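Local atomic coordinates of UPF0141 protein yjdB (Campylobacter jejuni subsp. jejuni HB93-13, PDB entry 4TN0), a protein that probably transfers phosphoethanolamine in the periplasm through a zinc-binding, alkaline phosphatase-like domain, and is required for polymyxin resistance and motility. Residues T97-A102 / Q146-L151; T160-Y165 / T175-E180; K272-S277 / P305-N310. All blocks are in the same frame, centred on the assembly; numbering follows the deposited sequence.

Contact 1 (T97-A102 / Q146-L151); sequences TGVDAA and QNIIVL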
ATOM      1  N   THR A  97      10.671 -19.403  -1.595  1.00 54.34           N
ATOM      2  CA  THR A  97      10.319 -19.928  -2.903  1.00 50.03           C
ATOM      3  C   THR A  97      11.266 -19.286  -3.956  1.00 55.84           C
ATOM      4  O   THR A  97      11.108 -19.417  -5.175  1.00 53.63           O
ATOM      5  CB  THR A  97       8.806 -19.681  -3.133  1.00 51.07           C
ATOM      6  OG1 THR A  97       8.065 -20.720  -2.480  1.00 56.16           O
ATOM      7  CG2 THR A  97       8.426 -19.710  -4.517  1.00 50.32           C
ATOM      8  N   GLY A  98      12.293 -18.606  -3.451  1.00 56.39           N
ATOM      9  CA  GLY A  98      13.383 -18.136  -4.287  1.00 52.56           C
ATOM     10  C   GLY A  98      13.228 -16.762  -4.905  1.00 55.36           C
ATOM     11  O   GLY A  98      14.099 -16.327  -5.645  1.00 55.34           O
ATOM     12  N   VAL A  99      12.115 -16.085  -4.639  1.00 60.38           N
ATOM     13  CA  VAL A  99      11.922 -14.714  -5.122  1.00 55.26           C
ATOM     14  C   VAL A  99      12.864 -13.734  -4.417  1.00 48.75           C
ATOM     15  O   VAL A  99      13.103 -13.848  -3.217  1.00 48.39           O
ATOM     16  CB  VAL A  99      10.474 -14.267  -4.926  1.00 55.22           C
ATOM     17  CG1 VAL A  99      10.225 -12.929  -5.602  1.00 53.33           C
ATOM     18  CG2 VAL A  99       9.537 -15.330  -5.469  1.00 56.03           C
ATOM     19  N   ASP A 100      13.430 -12.792  -5.170  1.00 53.61           N
ATOM     20  CA  ASP A 100      14.256 -11.729  -4.578  1.00 55.69           C
ATOM     21  C   ASP A 100      13.360 -10.700  -3.849  1.00 52.95           C
ATOM     22  O   ASP A 100      12.530 -10.021  -4.471  1.00 50.60           O
ATOM     23  CB  ASP A 100      15.109 -11.049  -5.654  1.00 54.80           C
ATOM     24  CG  ASP A 100      16.147 -10.084  -5.076  1.00 62.28           C
ATOM     25  OD1 ASP A 100      15.990  -9.587  -3.933  1.00 63.54           O
ATOM     26  OD2 ASP A 100      17.136  -9.815  -5.786  1.00 63.04           O
ATOM     27  N   ALA A 101      13.506 -10.630  -2.528  1.00 49.69           N
ATOM     28  CA  ALA A 101      12.664  -9.772  -1.697  1.00 49.54           C
ATOM     29  C   ALA A 101      13.451  -8.686  -0.984  1.00 45.32           C
ATOM     30  O   ALA A 101      14.406  -8.975  -0.266  1.00 49.58           O
ATOM     31  CB  ALA A 101      11.909 -10.619  -0.675  1.00 50.03           C
ATOM     32  N   ALA A 102      13.048  -7.437  -1.187  1.00 48.57           N
ATOM     33  CA  ALA A 102      13.616  -6.294  -0.454  1.00 50.93           C
ATOM     34  C   ALA A 102      12.506  -5.499   0.259  1.00 50.67           C
ATOM     35  O   ALA A 102      11.411  -5.299  -0.304  1.00 43.09           O
ATOM     36  CB  ALA A 102      14.414  -5.392  -1.386  1.00 50.33           C
ATOM     37  N   GLN A 146      13.353 -12.544 -10.721  1.00 64.14           N
ATOM     38  CA  GLN A 146      12.073 -12.187 -10.090  1.00 64.05           C
ATOM     39  C   GLN A 146      12.299 -11.442  -8.768  1.00 59.29           C
ATOM     40  O   GLN A 146      12.980 -11.945  -7.861  1.00 51.31           O
ATOM     41  CB  GLN A 146      11.217 -13.432  -9.858  1.00 58.24           C
ATOM     42  CG  GLN A 146      10.328 -13.821 -11.028  1.00 61.14           C
ATOM     43  CD  GLN A 146      10.953 -14.863 -11.935  1.00 69.42           C
ATOM     44  OE1 GLN A 146      11.837 -15.628 -11.530  1.00 67.04           O
ATOM     45  NE2 GLN A 146      10.482 -14.908 -13.173  1.00 72.20           N
ATOM     46  N   ASN A 147      11.735 -10.241  -8.669  1.00 58.00           N
ATOM     47  CA  ASN A 147      11.967  -9.377  -7.507  1.00 56.85           C
ATOM     48  C   ASN A 147      10.700  -8.767  -6.939  1.00 56.38           C
ATOM     49  O   ASN A 147       9.869  -8.248  -7.694  1.00 58.74           O
ATOM     50  CB  ASN A 147      12.904  -8.223  -7.874  1.00 59.25           C
ATOM     51  CG  ASN A 147      14.135  -8.674  -8.625  1.00 59.08           C
ATOM     52  OD1 ASN A 147      15.198  -8.896  -8.035  1.00 53.55           O
ATOM     53  ND2 ASN A 147      13.998  -8.816  -9.939  1.00 56.98           N
ATOM     54  N   ILE A 148      10.557  -8.783  -5.615  1.00 54.29           N
ATOM     55  CA  ILE A 148       9.565  -7.904  -4.990  1.00 51.47           C
ATOM     56  C   ILE A 148      10.293  -6.941  -4.084  1.00 50.25           C
ATOM     57  O   ILE A 148      11.105  -7.336  -3.236  1.00 48.65           O
ATOM     58  CB  ILE A 148       8.454  -8.659  -4.194  1.00 50.11           C
ATOM     59  CG1 ILE A 148       7.401  -7.660  -3.699  1.00 46.47           C
ATOM     60  CG2 ILE A 148       9.036  -9.493  -3.053  1.00 47.79           C
ATOM     61  CD1 ILE A 148       6.182  -8.288  -3.043  1.00 45.42           C
ATOM     62  N   ILE A 149       9.997  -5.665  -4.296  1.00 49.34           N
ATOM     63  CA  ILE A 149      10.498  -4.587  -3.467  1.00 48.30           C
ATOM     64  C   ILE A 149       9.352  -3.921  -2.721  1.00 47.94           C
ATOM     65  O   ILE A 149       8.395  -3.416  -3.331  1.00 49.43           O
ATOM     66  CB  ILE A 149      11.248  -3.542  -4.316  1.00 52.37           C
ATOM     67  CG1 ILE A 149      12.320  -4.252  -5.170  1.00 47.60           C
ATOM     68  CG2 ILE A 149      11.840  -2.452  -3.411  1.00 39.66           C
ATOM     69  CD1 ILE A 149      13.168  -3.337  -6.035  1.00 45.71           C
ATOM     70  N   VAL A 150       9.424  -3.948  -1.394  1.00 49.63           N
ATOM     71  CA  VAL A 150       8.407  -3.280  -0.587  1.00 45.57           C
ATOM     72  C   VAL A 150       8.900  -1.909  -0.122  1.00 46.77           C
ATOM     73  O   VAL A 150      10.006  -1.771   0.420  1.00 45.96           O
ATOM     74  CB  VAL A 150       7.996  -4.111   0.638  1.00 45.67           C
ATOM     75  CG1 VAL A 150       6.928  -3.360   1.430  1.00 44.06           C
ATOM     76  CG2 VAL A 150       7.475  -5.491   0.217  1.00 38.34           C
ATOM     77  N   LEU A 151       8.100  -0.886  -0.399  1.00 45.22           N
ATOM     78  CA  LEU A 151       8.355   0.420   0.169  1.00 45.17           C
ATOM     79  C   LEU A 151       7.225   0.737   1.156  1.00 44.90           C
ATOM     80  O   LEU A 151       6.051   0.817   0.759  1.00 37.23           O
ATOM     81  CB  LEU A 151       8.448   1.485  -0.924  1.00 46.50           C
ATOM     82  CG  LEU A 151       9.444   1.178  -2.051  1.00 51.70           C
ATOM     83  CD1 LEU A 151       9.421   2.270  -3.124  1.00 44.13           C
ATOM     84  CD2 LEU A 151      10.844   0.939  -1.518  1.00 48.95           C
TER

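Contact 2 (T160-Y165 / T175-E180); sequences TYYKRY and TCDTNE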
ATOM      1  N   THR A 160       0.883  15.293  13.102  1.00 37.46           N
ATOM      2  CA  THR A 160       1.752  16.283  12.456  1.00 36.03           C
ATOM      3  C   THR A 160       1.783  16.126  10.928  1.00 38.49           C
ATOM      4  O   THR A 160       2.867  15.964  10.342  1.00 37.00           O
ATOM      5  CB  THR A 160       3.211  16.188  12.948  1.00 35.08           C
ATOM      6  OG1 THR A 160       3.696  14.861  12.739  1.00 34.40           O
ATOM      7  CG2 THR A 160       3.327  16.568  14.418  1.00 31.26           C
ATOM      8  N   TYR A 161       0.610  16.175  10.295  1.00 34.61           N
ATOM      9  CA  TYR A 161       0.492  16.017   8.852  1.00 31.63           C
ATOM     10  C   TYR A 161       1.393  16.935   8.032  1.00 35.90           C
ATOM     11  O   TYR A 161       1.956  16.523   7.017  1.00 34.59           O
ATOM     12  CB  TYR A 161      -0.946  16.265   8.408  1.00 31.61           C
ATOM     13  CG  TYR A 161      -1.989  15.446   9.119  1.00 34.32           C
ATOM     14  CD1 TYR A 161      -2.105  14.089   8.857  1.00 32.36           C
ATOM     15  CD2 TYR A 161      -2.909  16.035   9.988  1.00 30.69           C
ATOM     16  CE1 TYR A 161      -3.068  13.317   9.485  1.00 34.49           C
ATOM     17  CE2 TYR A 161      -3.888  15.274  10.629  1.00 33.41           C
ATOM     18  CZ  TYR A 161      -3.967  13.906  10.360  1.00 33.60           C
ATOM     19  OH  TYR A 161      -4.912  13.102  10.960  1.00 28.05           O
ATOM     20  N   TYR A 162       1.518  18.181   8.473  1.00 39.18           N
ATOM     21  CA  TYR A 162       2.244  19.206   7.724  1.00 35.67           C
ATOM     22  C   TYR A 162       3.725  18.867   7.603  1.00 38.03           C
ATOM     23  O   TYR A 162       4.432  19.472   6.808  1.00 40.17           O
ATOM     24  CB  TYR A 162       2.067  20.577   8.391  1.00 34.81           C
ATOM     25  CG  TYR A 162       2.775  20.679   9.710  1.00 33.79           C
ATOM     26  CD1 TYR A 162       2.195  20.188  10.865  1.00 32.87           C
ATOM     27  CD2 TYR A 162       4.034  21.268   9.803  1.00 34.43           C
ATOM     28  CE1 TYR A 162       2.844  20.270  12.081  1.00 34.27           C
ATOM     29  CE2 TYR A 162       4.695  21.355  11.020  1.00 31.64           C
ATOM     30  CZ  TYR A 162       4.096  20.859  12.153  1.00 35.68           C
ATOM     31  OH  TYR A 162       4.739  20.940  13.367  1.00 34.22           O
ATOM     32  N   LYS A 163       4.192  17.902   8.391  1.00 37.39           N
ATOM     33  CA  LYS A 163       5.600  17.519   8.351  1.00 41.77           C
ATOM     34  C   LYS A 163       5.871  16.409   7.340  1.00 36.51           C
ATOM     35  O   LYS A 163       7.004  15.995   7.178  1.00 41.95           O
ATOM     36  CB  LYS A 163       6.082  17.041   9.720  1.00 40.80           C
ATOM     37  CG  LYS A 163       6.270  18.117  10.802  1.00 47.25           C
ATOM     38  CD  LYS A 163       6.672  17.394  12.082  1.00 44.71           C
ATOM     39  CE  LYS A 163       7.239  18.260  13.160  1.00 44.45           C
ATOM     40  NZ  LYS A 163       7.559  17.336  14.305  1.00 43.84           N
ATOM     41  N   ARG A 164       4.838  15.919   6.669  1.00 41.38           N
ATOM     42  CA  ARG A 164       4.997  14.739   5.809  1.00 43.64           C
ATOM     43  C   ARG A 164       5.494  15.103   4.409  1.00 39.99           C
ATOM     44  O   ARG A 164       6.031  14.264   3.696  1.00 37.80           O
ATOM     45  CB  ARG A 164       3.663  13.975   5.698  1.00 36.06           C
ATOM     46  CG  ARG A 164       3.066  13.495   7.037  1.00 38.85           C
ATOM     47  CD  ARG A 164       3.766  12.258   7.585  1.00 36.79           C
ATOM     48  NE  ARG A 164       4.977  12.567   8.334  1.00 40.43           N
ATOM     49  CZ  ARG A 164       5.026  12.857   9.631  1.00 44.54           C
ATOM     50  NH1 ARG A 164       6.201  13.122  10.195  1.00 44.41           N
ATOM     51  NH2 ARG A 164       3.914  12.873  10.367  1.00 39.86           N
ATOM     52  N   TYR A 165       5.324  16.360   4.021  1.00 40.89           N
ATOM     53  CA  TYR A 165       5.683  16.776   2.674  1.00 42.97           C
ATOM     54  C   TYR A 165       6.588  18.002   2.681  1.00 42.93           C
ATOM     55  O   TYR A 165       6.508  18.827   3.589  1.00 45.20           O
ATOM     56  CB  TYR A 165       4.434  17.063   1.853  1.00 38.56           C
ATOM     57  CG  TYR A 165       3.478  18.038   2.500  1.00 41.02           C
ATOM     58  CD1 TYR A 165       2.401  17.582   3.250  1.00 36.22           C
ATOM     59  CD2 TYR A 165       3.644  19.415   2.347  1.00 40.95           C
ATOM     60  CE1 TYR A 165       1.527  18.454   3.840  1.00 40.19           C
ATOM     61  CE2 TYR A 165       2.767  20.305   2.928  1.00 40.03           C
ATOM     62  CZ  TYR A 165       1.711  19.816   3.678  1.00 41.73           C
ATOM     63  OH  TYR A 165       0.828  20.679   4.254  1.00 35.37           O
ATOM     64  N   THR A 175      -3.156  25.961   5.351  1.00 35.02           N
ATOM     65  CA  THR A 175      -2.840  24.688   5.966  1.00 31.89           C
ATOM     66  C   THR A 175      -2.894  24.725   7.497  1.00 34.82           C
ATOM     67  O   THR A 175      -2.975  25.789   8.117  1.00 38.46           O
ATOM     68  CB  THR A 175      -1.417  24.210   5.550  1.00 42.04           C
ATOM     69  OG1 THR A 175      -0.426  25.097   6.089  1.00 36.81           O
ATOM     70  CG2 THR A 175      -1.284  24.135   4.031  1.00 37.17           C
ATOM     71  N   CYS A 176      -2.817  23.549   8.104  1.00 37.17           N
ATOM     72  CA  CYS A 176      -2.859  23.400   9.552  1.00 35.35           C
ATOM     73  C   CYS A 176      -1.495  22.928  10.019  1.00 39.75           C
ATOM     74  O   CYS A 176      -1.215  21.734   9.978  1.00 40.93           O
ATOM     75  CB  CYS A 176      -3.960  22.404   9.942  1.00 36.28           C
ATOM     76  SG  CYS A 176      -4.089  21.919  11.674  0.72 34.42           S
ATOM     77  N   ASP A 177      -0.631  23.859  10.428  1.00 39.69           N
ATOM     78  CA  ASP A 177       0.771  23.521  10.709  1.00 40.33           C
ATOM     79  C   ASP A 177       0.974  23.314  12.209  1.00 37.62           C
ATOM     80  O   ASP A 177       1.830  23.931  12.841  1.00 38.32           O
ATOM     81  CB  ASP A 177       1.710  24.609  10.161  1.00 36.15           C
ATOM     82  CG  ASP A 177       1.519  24.855   8.655  1.00 40.33           C
ATOM     83  OD1 ASP A 177       1.174  23.926   7.900  1.00 41.42           O
ATOM     84  OD2 ASP A 177       1.626  26.021   8.226  1.00 54.63           O
ATOM     85  N   THR A 178       0.183  22.410  12.765  1.00 37.05           N
ATOM     86  CA  THR A 178       0.269  22.087  14.179  1.00 33.75           C
ATOM     87  C   THR A 178      -0.225  20.655  14.377  1.00 35.59           C
ATOM     88  O   THR A 178      -0.922  20.119  13.517  1.00 34.97           O
ATOM     89  CB  THR A 178      -0.583  23.079  15.025  1.00 28.67           C
ATOM     90  OG1 THR A 178      -0.575  22.692  16.402  1.00 32.84           O
ATOM     91  CG2 THR A 178      -2.006  23.126  14.526  1.00 25.49           C
ATOM     92  N   ASN A 179       0.129  20.040  15.499  1.00 28.54           N
ATOM     93  CA  ASN A 179      -0.434  18.744  15.857  1.00 33.22           C
ATOM     94  C   ASN A 179      -1.772  18.925  16.651  1.00 32.10           C
ATOM     95  O   ASN A 179      -2.454  17.969  16.993  1.00 35.89           O
ATOM     96  CB  ASN A 179       0.612  17.936  16.618  1.00 32.02           C
ATOM     97  CG  ASN A 179       0.969  18.542  17.931  1.00 32.54           C
ATOM     98  OD1 ASN A 179       0.946  19.754  18.088  1.00 33.21           O
ATOM     99  ND2 ASN A 179       1.413  17.703  18.859  1.00 37.51           N
ATOM    100  N   GLU A 180      -2.042  20.160  17.046  1.00 33.92           N
ATOM    101  CA  GLU A 180      -3.215  20.553  17.831  1.00 31.75           C
ATOM    102  C   GLU A 180      -4.403  20.789  16.897  1.00 28.46           C
ATOM    103  O   GLU A 180      -4.860  21.920  16.692  1.00 28.93           O
ATOM    104  CB  GLU A 180      -2.832  21.797  18.641  1.00 25.58           C
ATOM    105  CG  GLU A 180      -1.652  21.471  19.568  1.00 31.67           C
ATOM    106  CD  GLU A 180      -1.186  22.620  20.476  1.00 36.09           C
ATOM    107  OE1 GLU A 180      -1.784  23.702  20.466  1.00 36.08           O
ATOM    108  OE2 GLU A 180      -0.230  22.407  21.249  1.00 36.17           O
TER

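Contact 3 (K272-S277 / P305-N310); sequences KGLKLS and PKLKAN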
ATOM      1  N   LYS A 272     -11.657  -3.097 -10.881  1.00 54.45           N
ATOM      2  CA  LYS A 272     -11.495  -1.946  -9.988  1.00 56.62           C
ATOM      3  C   LYS A 272     -12.732  -1.583  -9.152  1.00 56.76           C
ATOM      4  O   LYS A 272     -12.585  -1.073  -8.038  1.00 59.02           O
ATOM      5  CB  LYS A 272     -11.031  -0.711 -10.794  1.00 54.26           C
ATOM      6  CG  LYS A 272     -12.065  -0.129 -11.744  1.00 56.06           C
ATOM      7  CD  LYS A 272     -11.531   1.088 -12.493  1.00 54.48           C
ATOM      8  CE  LYS A 272     -12.668   1.872 -13.152  1.00 56.77           C
ATOM      9  NZ  LYS A 272     -12.281   3.279 -13.475  1.00 62.82           N
ATOM     10  N   GLY A 273     -13.934  -1.879  -9.639  1.00 56.13           N
ATOM     11  CA  GLY A 273     -15.136  -1.483  -8.925  1.00 52.11           C
ATOM     12  C   GLY A 273     -15.693  -2.531  -7.977  1.00 56.13           C
ATOM     13  O   GLY A 273     -16.728  -2.321  -7.330  1.00 58.11           O
ATOM     14  N   LEU A 274     -15.009  -3.667  -7.892  1.00 58.97           N
ATOM     15  CA  LEU A 274     -15.453  -4.792  -7.059  1.00 55.11           C
ATOM     16  C   LEU A 274     -15.140  -4.590  -5.586  1.00 54.49           C
ATOM     17  O   LEU A 274     -14.084  -4.047  -5.250  1.00 59.37           O
ATOM     18  CB  LEU A 274     -14.790  -6.093  -7.530  1.00 56.81           C
ATOM     19  CG  LEU A 274     -15.123  -6.676  -8.904  1.00 55.57           C
ATOM     20  CD1 LEU A 274     -13.980  -7.560  -9.344  1.00 63.10           C
ATOM     21  CD2 LEU A 274     -16.412  -7.468  -8.858  1.00 43.71           C
ATOM     22  N   LYS A 275     -16.029  -5.057  -4.709  1.00 52.83           N
ATOM     23  CA  LYS A 275     -15.775  -5.021  -3.268  1.00 48.60           C
ATOM     24  C   LYS A 275     -14.574  -5.916  -2.911  1.00 56.07           C
ATOM     25  O   LYS A 275     -14.701  -7.135  -2.721  1.00 56.46           O
ATOM     26  CB  LYS A 275     -17.029  -5.431  -2.491  1.00 47.08           C
ATOM     27  CG  LYS A 275     -16.884  -5.479  -0.969  1.00 49.08           C
ATOM     28  CD  LYS A 275     -18.234  -5.747  -0.295  1.00 61.80           C
ATOM     29  CE  LYS A 275     -18.200  -5.546   1.222  1.00 60.79           C
ATOM     30  NZ  LYS A 275     -17.966  -6.818   1.982  1.00 60.01           N
ATOM     31  N   LEU A 276     -13.406  -5.288  -2.822  1.00 50.59           N
ATOM     32  CA  LEU A 276     -12.171  -5.979  -2.484  1.00 50.98           C
ATOM     33  C   LEU A 276     -11.614  -5.398  -1.190  1.00 49.04           C
ATOM     34  O   LEU A 276     -12.258  -4.553  -0.572  1.00 43.28           O
ATOM     35  CB  LEU A 276     -11.173  -5.858  -3.629  1.00 46.41           C
ATOM     36  CG  LEU A 276     -11.725  -6.404  -4.938  1.00 52.55           C
ATOM     37  CD1 LEU A 276     -11.090  -5.717  -6.130  1.00 56.65           C
ATOM     38  CD2 LEU A 276     -11.455  -7.900  -4.979  1.00 50.19           C
ATOM     39  N   SER A 277     -10.432  -5.859  -0.779  1.00 48.25           N
ATOM     40  CA  SER A 277      -9.885  -5.496   0.520  1.00 44.90           C
ATOM     41  C   SER A 277      -8.459  -5.989   0.719  1.00 43.09           C
ATOM     42  O   SER A 277      -7.888  -6.604  -0.148  1.00 44.57           O
ATOM     43  CB  SER A 277     -10.764  -6.059   1.631  1.00 43.05           C
ATOM     44  OG  SER A 277     -10.619  -7.463   1.698  1.00 46.34           O
ATOM     45  N   PRO A 305      -8.147 -13.786 -13.742  1.00 73.92           N
ATOM     46  CA  PRO A 305      -9.501 -13.697 -14.298  1.00 71.75           C
ATOM     47  C   PRO A 305     -10.586 -14.339 -13.433  1.00 70.01           C
ATOM     48  O   PRO A 305     -11.746 -13.956 -13.553  1.00 71.14           O
ATOM     49  CB  PRO A 305      -9.372 -14.448 -15.626  1.00 74.20           C
ATOM     50  CG  PRO A 305      -7.922 -14.328 -15.989  1.00 70.13           C
ATOM     51  CD  PRO A 305      -7.215 -14.447 -14.673  1.00 71.34           C
ATOM     52  N   LYS A 306     -10.225 -15.300 -12.589  1.00 67.88           N
ATOM     53  CA  LYS A 306     -11.210 -15.990 -11.757  1.00 63.67           C
ATOM     54  C   LYS A 306     -11.564 -15.238 -10.477  1.00 70.47           C
ATOM     55  O   LYS A 306     -12.356 -15.730  -9.667  1.00 69.38           O
ATOM     56  CB  LYS A 306     -10.720 -17.412 -11.460  1.00 71.90           C
ATOM     57  CG  LYS A 306      -9.930 -17.995 -12.664  1.00 73.25           C
ATOM     58  CD  LYS A 306      -9.589 -19.477 -12.557  1.00 72.48           C
ATOM     59  CE  LYS A 306      -8.564 -19.890 -13.614  1.00 67.87           C
ATOM     60  NZ  LYS A 306      -8.220 -21.342 -13.530  1.00 63.05           N
ATOM     61  N   LEU A 307     -10.940 -14.072 -10.278  1.00 71.89           N
ATOM     62  CA  LEU A 307     -11.193 -13.210  -9.113  1.00 65.95           C
ATOM     63  C   LEU A 307     -12.666 -12.844  -9.007  1.00 65.28           C
ATOM     64  O   LEU A 307     -13.285 -12.421  -9.982  1.00 62.13           O
ATOM     65  CB  LEU A 307     -10.309 -11.940  -9.184  1.00 67.91           C
ATOM     66  CG  LEU A 307     -10.274 -10.730  -8.214  1.00 66.43           C
ATOM     67  CD1 LEU A 307     -11.561  -9.908  -8.119  1.00 70.07           C
ATOM     68  CD2 LEU A 307      -9.778 -11.104  -6.826  1.00 64.76           C
ATOM     69  N   LYS A 308     -13.222 -13.025  -7.814  1.00 68.45           N
ATOM     70  CA  LYS A 308     -14.536 -12.501  -7.488  1.00 64.21           C
ATOM     71  C   LYS A 308     -14.401 -11.535  -6.317  1.00 67.39           C
ATOM     72  O   LYS A 308     -13.326 -11.406  -5.723  1.00 67.52           O
ATOM     73  CB  LYS A 308     -15.508 -13.633  -7.149  1.00 67.13           C
ATOM     74  CG  LYS A 308     -15.287 -14.919  -7.954  1.00 67.98           C
ATOM     75  CD  LYS A 308     -16.021 -16.109  -7.320  1.00 70.83           C
ATOM     76  CE  LYS A 308     -15.985 -17.363  -8.192  1.00 74.23           C
ATOM     77  NZ  LYS A 308     -17.079 -18.320  -7.818  1.00 73.78           N
ATOM     78  N   ALA A 309     -15.491 -10.839  -6.012  1.00 66.73           N
ATOM     79  CA  ALA A 309     -15.542  -9.921  -4.883  1.00 63.02           C
ATOM     80  C   ALA A 309     -15.559 -10.662  -3.551  1.00 67.29           C
ATOM     81  O   ALA A 309     -15.775 -11.873  -3.506  1.00 68.87           O
ATOM     82  CB  ALA A 309     -16.755  -9.018  -4.996  1.00 57.73           C
ATOM     83  N   ASN A 310     -15.330  -9.926  -2.466  1.00 67.99           N
ATOM     84  CA  ASN A 310     -15.433 -10.488  -1.128  1.00 63.63           C
ATOM     85  C   ASN A 310     -16.882 -10.763  -0.754  1.00 62.57           C
ATOM     86  O   ASN A 310     -17.775  -9.992  -1.105  1.00 58.07           O
ATOM     87  CB  ASN A 310     -14.822  -9.549  -0.083  1.00 61.00           C
ATOM     88  CG  ASN A 310     -13.367  -9.180  -0.374  1.00 61.46           C
ATOM     89  OD1 ASN A 310     -12.772  -9.618  -1.359  1.00 64.43           O
ATOM     90  ND2 ASN A 310     -12.796  -8.357   0.496  1.00 57.00           N
TER

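Contact 1 (T97-A102 / Q146-L151)
Asp100 carries its CG opposite the backbone N (chi1 -171°), while Asn147 turns its CG opposite its own carbonyl carbon (chi1 -48°); the parallel register puts both residues on one face of the strand pair, and these rotations bring carboxylate and amide side by side. The two flat groups meet at a slant. Asp100 OD2 and Asn147 OD1 come within 3.1 Å, but both are acceptors, so they do not bond each other; donors outside the two segments satisfy them. Lys139 forms a salt bridge to OD2, which also bonds to the Ser144 hydroxyl, and the Ser144 N-H goes to Asn147 OD1. The amide nitrogen of Asn147 is turned to the carbonyl of Lys18, on the neighbouring strand.

The backbones that carry this cluster form a regular parallel ladder, with the strand axes only 11° apart. Asp100 N donates to Gln146 O at 2.9 Å, and Ile148 N returns to Asp100 O at 2.6 Å. Ala102 N then reaches Ile148 O at 2.8 Å, and Val150 N closes the series on Ala102 O.

On the other face Ala101 CB lies 3.9 Å from Ile148 CG2, and Met91 and Leu94 of helix 90-96 pack on Ile148. Just before the strand, Val99 CG1 packs on the Gln146 carbonyl, 3.7 Å from its O, with Ile148 CG2 as an apolar neighbour at 4.4 Å.

Hydrocarbon thus meets the helix on one face. On the other, the polar cluster occupies the start and gives way to Ala102 and Ile149; each acceptor has its own group of Ser144, and the Lys139 charge probably helps to keep Asp100 ionised.

Contact 2 (T160-Y165 / T175-E180)
Asp177 OD1 takes the shortest polar bond here, 2.7 Å from Thr175 OG1, which meets it on the syn side but 30° out of the carboxylate plane. Across the contact the same oxygen rests 3.5 Å from Tyr162 CB, so the carboxylate lies against the root of the tyrosine side chain. With CG of Tyr162 lodged between its backbone N and carbonyl carbon (chi1 70°), the ring extends over the backbone of 177-178.

One face of that ring is occupied by Asp177: its carbonyl carbon lies toward the rim, and its CB makes a CH-pi contact at 4.3 Å from the ring centroid, 20° off the normal. Lys163 CG, from the same segment as the ring, lies over the opposite face, 3.6 Å above the plane and toward the rim. Thr178 N approaches Tyr162 CE1 obliquely, at 3.5 Å.

Smaller contacts flank the ring. Thr160 CG2 lies alongside Asn179 CB, 3.8 Å away, and Arg164 NH2 bonds both Thr160 OG1 and the carbonyl of His157. At the other end Tyr165 OH lies 4.1 Å from Thr175 CG2 and is hydrogen-bonded to Asn195 of helix 186-211. The disulfide between Cys176 and Cys184 ties this loop toward the start of that helix.

Polar bonds therefore shape each segment internally, whereas the cohesion between them is mainly van der Waals and CH-pi, centred on one tyrosine ring.

Contact 3 (K272-S277 / P305-N310)
Leu307 sets out from a CB directed at segment 272-277, and its CG, trans to the backbone N (chi1 177°), carries the chain on to a fork where the touching begins. From the fork CD1 reaches two leucines at once: it is 3.6 Å from Leu274 CD1, and 3.7 Å from Leu276 CD2. The second methyl, Leu307 CD2, lies 4.1 Å from that same Leu276 CD2. Leu274 slides past Leu307 in the opposing direction, whereas Leu276 crosses it at a slant, so the branch end of Leu307 sits in a small leucine cluster. Asn280 also touches Leu307, and Leu276 is packed further by Phe55, Phe58 and Leu302.

Further along, the contact passes from methyls to backbone. Ala309 CB lies 4.2 Å from Leu274 CD2, and it also rests 3.6 Å from Lys275 O. That carbonyl oxygen then accepts from Asn310 N at 2.9 Å, in a nearly straight bond (177° at the hydrogen) with the donor almost in line with the C=O. The CB of Asn310 is directed toward segment 272-277. There the Ser277 hydroxyl bonds to Asp279 N, while Asn280 OD1 receives the Ser277 N-H.

The tail crosses the 274-277 part at 67° with one backbone bond, so no strand ladder forms between them. Leu276 holds its own place in the sheet through backbone bonds to Asn57 and Ser59. What results is a C-terminal tail packed against the outermost strand, 276-277, and the residues leading into it, at one edge of the large mixed sheet at the heart of this alkaline phosphatase-like domain.

Contacts 1 and 3 reach the same mixed sheet at different places: contact 1 is an interior strand pairing and almost wholly buried, while contact 3 lies at the outermost strand, partly buried, where the C-terminal tail packs against it. Their centres are 25 Å apart. Contact 2 is partly buried, with Asp177 and Asn179 exposed, in the peripheral loop between strand 146-152 and helix 186-211; its centre lies 34 Å from that of contact 1, across the chain's centre. The chemistry follows this placement. A repeating backbone ladder dominates in 97-102/146-151, a leucine cluster with one backbone bond serves 272-277/305-310, and an aromatic face replaces backbone pairing in 160-165/175-180.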